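Local coordinates for THUMP domain-containing protein (Pyrococcus horikoshii, PDB 1VBK) that is of unknown function but, as a ThiI-like protein carrying a THUMP domain, probably binds RNA and ATP, at residues Ile150-Glu155 / Ala161-Glu166; Pro76-Glu81 / Asn88-Leu93; Arg181-Leu186 / Leu248-Asp253. All coordinates share one frame; numbering follows the deposited sequence.

Interaction 1. Residues Ile150-Glu155 / Ala161-Glu166; sequences IEIGIE and AYIYTE
Y164 lays its phenol ring over G153 in the antiparallel β-hairpin of strands 150-157 and 160-164, part of the THUMP domain. The two form a hydrogen-bonded pair: G153 N gives a nearly straight bond of 2.8 Å to Y164 O, and Y164 N returns one to G153 O. Because CG of the tyrosine lies between its own backbone N and carbonyl carbon (chi1 63°), the ring folds across the neighbouring strand, and G153 CA sits 3.6 Å from the centroid of the Y164 ring in a CH-π contact. This is aromatic rescue of glycine: the ring covers the bare CA and lies where a β-carbon on G153 would have to go. E155, two residues on, pairs with Y162 through a second set of backbone bonds. Its carboxylate stands almost perpendicular to the Y164 ring, with OE2 3.9 Å from Y164 CE1, and salt bridges to R7 and R50 hold it there. With a serine in place of Y164, G153 would probably lose its cover and a gap would open beside the E155 carboxylate. At the ring's edge, in its plane, water 4 joins the two side chains, donating to E155 OE2 at 2.6 Å and lying 2.7 Å from Y164 OH.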
# COMPACT_ATOMS: atom_id res chain seq x y z
N ILE A 150 -10.19 -18.70 -42.25
CA ILE A 150 -9.08 -19.31 -41.54
C ILE A 150 -7.81 -18.46 -41.54
O ILE A 150 -7.43 -17.90 -42.56
CB ILE A 150 -8.70 -20.66 -42.19
CG1 ILE A 150 -9.89 -21.62 -42.13
CG2 ILE A 150 -7.47 -21.26 -41.50
CD1 ILE A 150 -9.73 -22.84 -43.02
N GLU A 151 -7.17 -18.38 -40.39
CA GLU A 151 -5.91 -17.66 -40.30
C GLU A 151 -4.87 -18.61 -39.73
O GLU A 151 -5.06 -19.16 -38.65
CB GLU A 151 -6.00 -16.44 -39.39
CG GLU A 151 -4.64 -15.78 -39.19
CD GLU A 151 -4.65 -14.68 -38.15
OE1 GLU A 151 -5.16 -14.93 -37.04
OE2 GLU A 151 -4.15 -13.58 -38.45
N ILE A 152 -3.81 -18.84 -40.49
CA ILE A 152 -2.72 -19.71 -40.04
C ILE A 152 -1.70 -18.76 -39.43
O ILE A 152 -1.08 -17.96 -40.14
CB ILE A 152 -2.06 -20.47 -41.21
CG1 ILE A 152 -3.06 -21.42 -41.87
CG2 ILE A 152 -0.84 -21.24 -40.71
CD1 ILE A 152 -3.56 -22.54 -40.96
N GLY A 153 -1.52 -18.84 -38.11
CA GLY A 153 -0.56 -17.98 -37.44
C GLY A 153 0.72 -18.73 -37.17
O GLY A 153 0.69 -19.92 -36.84
N ILE A 154 1.85 -18.05 -37.32
CA ILE A 154 3.15 -18.69 -37.11
C ILE A 154 4.09 -17.75 -36.36
O ILE A 154 4.38 -16.65 -36.82
CB ILE A 154 3.81 -19.06 -38.46
CG1 ILE A 154 2.87 -19.96 -39.27
CG2 ILE A 154 5.15 -19.75 -38.21
CD1 ILE A 154 3.37 -20.28 -40.68
N GLU A 155 4.55 -18.19 -35.19
CA GLU A 155 5.48 -17.39 -34.41
C GLU A 155 6.75 -18.20 -34.24
O GLU A 155 6.71 -19.35 -33.79
CB GLU A 155 4.86 -17.04 -33.05
CG GLU A 155 3.70 -16.06 -33.16
CD GLU A 155 3.19 -15.57 -31.81
OE1 GLU A 155 3.97 -15.58 -30.84
OE2 GLU A 155 2.01 -15.16 -31.74
N ALA A 161 8.98 -23.16 -33.75
CA ALA A 161 7.88 -22.51 -34.47
C ALA A 161 6.59 -22.88 -33.74
O ALA A 161 6.37 -24.05 -33.40
CB ALA A 161 7.83 -22.99 -35.92
N TYR A 162 5.74 -21.89 -33.50
CA TYR A 162 4.47 -22.11 -32.82
C TYR A 162 3.39 -21.81 -33.84
O TYR A 162 3.22 -20.68 -34.27
CB TYR A 162 4.36 -21.15 -31.62
CG TYR A 162 5.46 -21.37 -30.61
CD1 TYR A 162 5.35 -22.37 -29.64
CD2 TYR A 162 6.64 -20.63 -30.66
CE1 TYR A 162 6.39 -22.61 -28.73
CE2 TYR A 162 7.68 -20.87 -29.76
CZ TYR A 162 7.55 -21.86 -28.80
OH TYR A 162 8.58 -22.11 -27.92
N ILE A 163 2.66 -22.85 -34.23
CA ILE A 163 1.63 -22.72 -35.25
C ILE A 163 0.23 -22.84 -34.69
O ILE A 163 -0.08 -23.77 -33.95
CB ILE A 163 1.87 -23.79 -36.33
CG1 ILE A 163 3.31 -23.64 -36.85
CG2 ILE A 163 0.86 -23.66 -37.45
CD1 ILE A 163 3.70 -24.65 -37.91
N TYR A 164 -0.63 -21.89 -35.05
CA TYR A 164 -1.99 -21.88 -34.54
C TYR A 164 -3.05 -21.43 -35.56
O TYR A 164 -2.72 -20.82 -36.57
CB TYR A 164 -2.07 -20.95 -33.32
CG TYR A 164 -1.75 -19.50 -33.64
CD1 TYR A 164 -0.45 -19.00 -33.57
CD2 TYR A 164 -2.77 -18.62 -34.01
CE1 TYR A 164 -0.17 -17.65 -33.87
CE2 TYR A 164 -2.51 -17.29 -34.30
CZ TYR A 164 -1.21 -16.81 -34.23
OH TYR A 164 -0.99 -15.48 -34.51
N THR A 165 -4.31 -21.74 -35.28
CA THR A 165 -5.42 -21.32 -36.13
C THR A 165 -6.42 -20.53 -35.29
O THR A 165 -7.31 -19.88 -35.83
CB THR A 165 -6.16 -22.50 -36.78
OG1 THR A 165 -6.57 -23.43 -35.77
CG2 THR A 165 -5.28 -23.21 -37.79
N GLU A 166 -6.26 -20.58 -33.97
CA GLU A 166 -7.16 -19.88 -33.05
C GLU A 166 -6.46 -18.76 -32.27
O GLU A 166 -5.34 -18.93 -31.77
CB GLU A 166 -7.79 -20.87 -32.07
CG GLU A 166 -8.76 -20.23 -31.07
CD GLU A 166 -9.58 -21.25 -30.28
OE1 GLU A 166 -8.98 -22.06 -29.54
OE2 GLU A 166 -10.82 -21.24 -30.41
O HOH W 1 -8.48 -19.50 -38.14
O HOH W 2 -5.93 -17.04 -35.78
O HOH W 3 -2.14 -13.48 -35.77
O HOH W 4 1.15 -14.01 -33.91

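Interaction 2. Residues Pro76-Glu81 / Asn88-Leu93; sequences PAMEVE and NRTALL
M78 draws its thioether across the methyl group of T90, with M78 SD 3.6 Å from T90 CG2 and the two side chains meeting at a slant. The methionine leaves the strand extended as far as SD and then bends (chi3 95°), and that turn carries its terminal methyl to L93, where M78 CE lies 4.0 Å from L93 CD2. There the two chains cross at about a right angle, and L93, one helical turn beyond T90, is exposed, which places this end of the contact at the protein surface. Two residues farther along the strand, V80 meets T90 tip to tip, its CG1 3.6 Å from T90 OG1. T90 thus divides its branches: the methyl, anti to the backbone N, serves M78, while the hydroxyl faces V80 and is satisfied within the helix by K86 O. Two alternate strand residues and one helical threonine make most of this small interface, a compact example of helix-on-sheet packing. The segment axes approach to 9.9 Å and run nearly antiparallel, at 162°, as the chain turns back from strand 71-81 into helix 84-102. Beside the contact, strand 160-164 adds I163 against T90. Farther round the helix, A91 and N88 pack on helix 124-138, while strand 71-81 also pairs with strand 3-8, running between the helix-covered THUMP part and the ferredoxin-like part of one sheet.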
# COMPACT_ATOMS: atom_id res chain seq x y z
N PRO A 76 -3.98 -21.48 -28.61
CA PRO A 76 -3.54 -22.86 -28.37
C PRO A 76 -2.68 -23.10 -29.61
O PRO A 76 -3.02 -22.61 -30.68
CB PRO A 76 -4.85 -23.65 -28.46
CG PRO A 76 -5.88 -22.66 -28.04
CD PRO A 76 -5.44 -21.39 -28.72
N ALA A 77 -1.57 -23.81 -29.49
CA ALA A 77 -0.72 -24.00 -30.66
C ALA A 77 0.13 -25.26 -30.63
O ALA A 77 0.27 -25.91 -29.59
CB ALA A 77 0.19 -22.78 -30.84
N MET A 78 0.69 -25.59 -31.79
CA MET A 78 1.58 -26.74 -31.92
C MET A 78 3.00 -26.20 -32.02
O MET A 78 3.28 -25.34 -32.85
CB MET A 78 1.27 -27.55 -33.18
CG MET A 78 -0.03 -28.32 -33.14
SD MET A 78 -0.25 -29.29 -34.65
CE MET A 78 0.40 -30.89 -34.16
N GLU A 79 3.88 -26.71 -31.17
CA GLU A 79 5.28 -26.30 -31.18
C GLU A 79 6.08 -27.33 -31.95
O GLU A 79 5.95 -28.53 -31.71
CB GLU A 79 5.82 -26.21 -29.75
CG GLU A 79 7.32 -25.93 -29.69
CD GLU A 79 7.91 -26.24 -28.33
OE1 GLU A 79 7.39 -25.71 -27.32
OE2 GLU A 79 8.88 -27.01 -28.26
N VAL A 80 6.91 -26.87 -32.88
CA VAL A 80 7.74 -27.77 -33.68
C VAL A 80 9.09 -27.11 -33.97
O VAL A 80 9.25 -25.90 -33.81
CB VAL A 80 7.07 -28.11 -35.04
CG1 VAL A 80 5.72 -28.78 -34.81
CG2 VAL A 80 6.90 -26.84 -35.87
N GLU A 81 10.06 -27.91 -34.40
CA GLU A 81 11.37 -27.39 -34.75
C GLU A 81 11.14 -26.41 -35.90
O GLU A 81 10.35 -26.69 -36.80
CB GLU A 81 12.28 -28.53 -35.21
CG GLU A 81 12.76 -29.42 -34.07
CD GLU A 81 13.90 -28.80 -33.29
OE1 GLU A 81 15.02 -28.70 -33.84
OE2 GLU A 81 13.68 -28.40 -32.12
N ASN A 88 5.69 -26.03 -42.82
CA ASN A 88 4.70 -26.28 -43.88
C ASN A 88 3.76 -27.43 -43.56
O ASN A 88 2.54 -27.29 -43.70
CB ASN A 88 5.39 -26.58 -45.22
CG ASN A 88 5.74 -25.32 -45.99
OD1 ASN A 88 5.13 -24.27 -45.79
ND2 ASN A 88 6.73 -25.42 -46.88
N ARG A 89 4.30 -28.56 -43.14
CA ARG A 89 3.42 -29.69 -42.87
C ARG A 89 2.52 -29.46 -41.66
O ARG A 89 1.36 -29.88 -41.67
CB ARG A 89 4.21 -31.00 -42.73
CG ARG A 89 4.91 -31.25 -41.42
CD ARG A 89 5.07 -32.77 -41.22
NE ARG A 89 5.88 -33.12 -40.05
CZ ARG A 89 7.20 -33.29 -40.07
NH1 ARG A 89 7.88 -33.15 -41.20
NH2 ARG A 89 7.84 -33.61 -38.95
N THR A 90 3.02 -28.79 -40.62
CA THR A 90 2.17 -28.54 -39.46
C THR A 90 1.10 -27.51 -39.82
O THR A 90 -0.04 -27.62 -39.39
CB THR A 90 2.98 -28.01 -38.26
OG1 THR A 90 4.04 -28.92 -37.96
CG2 THR A 90 2.08 -27.88 -37.03
N ALA A 91 1.48 -26.51 -40.61
CA ALA A 91 0.53 -25.49 -41.03
C ALA A 91 -0.62 -26.13 -41.83
O ALA A 91 -1.79 -25.80 -41.62
CB ALA A 91 1.23 -24.44 -41.87
N LEU A 92 -0.28 -27.05 -42.74
CA LEU A 92 -1.30 -27.72 -43.55
C LEU A 92 -2.18 -28.62 -42.67
O LEU A 92 -3.40 -28.68 -42.85
CB LEU A 92 -0.64 -28.55 -44.66
CG LEU A 92 -1.55 -29.31 -45.63
CD1 LEU A 92 -2.54 -28.36 -46.28
CD2 LEU A 92 -0.70 -30.00 -46.69
N LEU A 93 -1.56 -29.30 -41.72
CA LEU A 93 -2.30 -30.18 -40.81
C LEU A 93 -3.34 -29.39 -40.03
O LEU A 93 -4.51 -29.80 -39.91
CB LEU A 93 -1.33 -30.85 -39.84
CG LEU A 93 -1.93 -31.81 -38.82
CD1 LEU A 93 -2.40 -33.08 -39.52
CD2 LEU A 93 -0.88 -32.16 -37.76

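Interaction 3. Residues Arg181-Leu186 / Leu248-Asp253; sequences RMIGIL and LKLIRD
L250 and I251 of helix 244-254 rest on I183, which belongs to the middle strand of a five-stranded parallel sheet with strand order 3-2-1-4-5, a Rossmann-like arrangement in keeping with the HUP clan. Along the helix, L248 points away from strand 181-185 and instead packs on W21 of the second subunit. L250 comes next and turns toward the strand. With its CG anti to the backbone N (chi1 -165°), the leucine reaches forward until its CD2 is 4.2 Å from I183 CG2, and it also touches V208 on the adjoining strand. I251 follows and carries the closer approach: its CG1 and CD1 are each 3.9 Å from I183 CD1, the two isoleucines crossing at about a right angle. I183 serves both partners by splitting its branches, CG2 going to the leucine and the extended CG1-CD1 arm to the isoleucine. Its two branches thus meet two consecutive helix residues, and the contacts between the segments are apolar alone. Beyond I251, the helix turns to the dimer: D253 O accepts a hydrogen bond from R181 NH1 of the second subunit, and R181 of this chain returns the same bond to D253 of that subunit. On the flank of the helix, D253 closes the walk one turn after K249, in a weak salt bridge of 3.3 Å between K249 NZ and D253 OD2.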
# COMPACT_ATOMS: atom_id res chain seq x y z
N ARG A 181 -3.13 -2.97 -3.82
CA ARG A 181 -4.23 -3.66 -3.16
C ARG A 181 -5.24 -2.69 -2.54
O ARG A 181 -4.88 -1.70 -1.91
CB ARG A 181 -3.67 -4.58 -2.07
CG ARG A 181 -4.68 -5.04 -1.04
CD ARG A 181 -3.99 -5.79 0.08
NE ARG A 181 -3.49 -7.08 -0.38
CZ ARG A 181 -2.59 -7.82 0.27
NH1 ARG A 181 -2.09 -7.40 1.42
NH2 ARG A 181 -2.23 -8.99 -0.23
N MET A 182 -6.52 -3.00 -2.73
CA MET A 182 -7.60 -2.17 -2.20
C MET A 182 -8.70 -3.08 -1.65
O MET A 182 -8.72 -4.27 -1.94
CB MET A 182 -8.23 -1.31 -3.30
CG MET A 182 -7.27 -0.41 -4.05
SD MET A 182 -8.20 0.63 -5.18
CE MET A 182 -6.91 1.68 -5.81
N ILE A 183 -9.58 -2.52 -0.83
CA ILE A 183 -10.70 -3.31 -0.33
C ILE A 183 -11.86 -2.85 -1.20
O ILE A 183 -11.89 -1.71 -1.66
CB ILE A 183 -11.05 -3.02 1.16
CG1 ILE A 183 -11.41 -1.55 1.34
CG2 ILE A 183 -9.89 -3.45 2.05
CD1 ILE A 183 -11.95 -1.22 2.73
N GLY A 184 -12.81 -3.75 -1.44
CA GLY A 184 -13.96 -3.40 -2.24
C GLY A 184 -15.19 -3.64 -1.40
O GLY A 184 -15.41 -4.75 -0.93
N ILE A 185 -15.99 -2.60 -1.20
CA ILE A 185 -17.20 -2.75 -0.40
C ILE A 185 -18.25 -3.39 -1.30
O ILE A 185 -18.77 -2.74 -2.21
CB ILE A 185 -17.71 -1.39 0.13
CG1 ILE A 185 -16.60 -0.67 0.89
CG2 ILE A 185 -18.91 -1.61 1.05
CD1 ILE A 185 -16.03 -1.46 2.06
N LEU A 186 -18.54 -4.66 -1.03
CA LEU A 186 -19.49 -5.43 -1.83
C LEU A 186 -20.84 -5.60 -1.15
O LEU A 186 -20.93 -6.12 -0.04
CB LEU A 186 -18.87 -6.81 -2.12
CG LEU A 186 -19.61 -7.83 -2.98
CD1 LEU A 186 -19.80 -7.30 -4.39
CD2 LEU A 186 -18.82 -9.12 -3.00
N LEU A 248 -11.41 -0.56 9.24
CA LEU A 248 -10.19 0.22 9.41
C LEU A 248 -9.05 -0.72 9.80
O LEU A 248 -7.93 -0.57 9.34
CB LEU A 248 -10.37 1.29 10.48
CG LEU A 248 -11.36 2.41 10.13
CD1 LEU A 248 -11.60 3.30 11.35
CD2 LEU A 248 -10.81 3.22 8.97
N LYS A 249 -9.35 -1.70 10.65
CA LYS A 249 -8.34 -2.67 11.07
C LYS A 249 -7.82 -3.44 9.86
O LYS A 249 -6.62 -3.68 9.74
CB LYS A 249 -8.93 -3.65 12.09
CG LYS A 249 -7.94 -4.71 12.57
CD LYS A 249 -8.56 -5.59 13.65
CE LYS A 249 -7.63 -6.73 14.05
NZ LYS A 249 -6.32 -6.22 14.56
N LEU A 250 -8.73 -3.83 8.97
CA LEU A 250 -8.38 -4.57 7.76
C LEU A 250 -7.46 -3.73 6.87
O LEU A 250 -6.46 -4.21 6.34
CB LEU A 250 -9.65 -4.94 6.99
CG LEU A 250 -9.58 -6.01 5.89
CD1 LEU A 250 -9.27 -7.38 6.52
CD2 LEU A 250 -10.92 -6.06 5.16
N ILE A 251 -7.83 -2.46 6.70
CA ILE A 251 -7.03 -1.56 5.89
C ILE A 251 -5.61 -1.47 6.44
O ILE A 251 -4.63 -1.57 5.69
CB ILE A 251 -7.67 -0.16 5.85
CG1 ILE A 251 -8.97 -0.22 5.04
CG2 ILE A 251 -6.69 0.84 5.25
CD1 ILE A 251 -9.80 1.06 5.08
N ARG A 252 -5.50 -1.28 7.76
CA ARG A 252 -4.19 -1.19 8.41
C ARG A 252 -3.41 -2.50 8.33
O ARG A 252 -2.26 -2.51 7.88
CB ARG A 252 -4.36 -0.77 9.88
CG ARG A 252 -3.09 -0.92 10.72
CD ARG A 252 -3.35 -0.72 12.21
NE ARG A 252 -3.49 0.68 12.59
CZ ARG A 252 -2.48 1.54 12.70
NH1 ARG A 252 -1.23 1.14 12.45
NH2 ARG A 252 -2.71 2.80 13.05
N ASP A 253 -4.02 -3.60 8.77
CA ASP A 253 -3.34 -4.89 8.76
C ASP A 253 -2.84 -5.38 7.40
O ASP A 253 -1.76 -5.96 7.31
CB ASP A 253 -4.24 -5.97 9.37
CG ASP A 253 -4.47 -5.77 10.85
OD1 ASP A 253 -3.75 -4.97 11.47
OD2 ASP A 253 -5.38 -6.44 11.40

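In the fold
Interactions 1 and 2 meet in one sheet, with centres about 8 Å apart. Strand 160-164 is common ground: on one flank it pairs within the hairpin of interaction 1, and on the other it meets strand 71-81, where A161 N lies 2.8 Å from V80 O and I163 N 2.9 Å from M78 O, both probable hydrogen bonds. Interaction 3 stands apart across the chain's centre, about 44 Å from interaction 1 and about 48 Å from interaction 2 between centres, with nearest atoms about 31 Å away in each case. The spacing illustrates modular construction: a THUMP-containing half, probably for RNA, and a Rossmann-like half, probably for nucleotide, each with its own core.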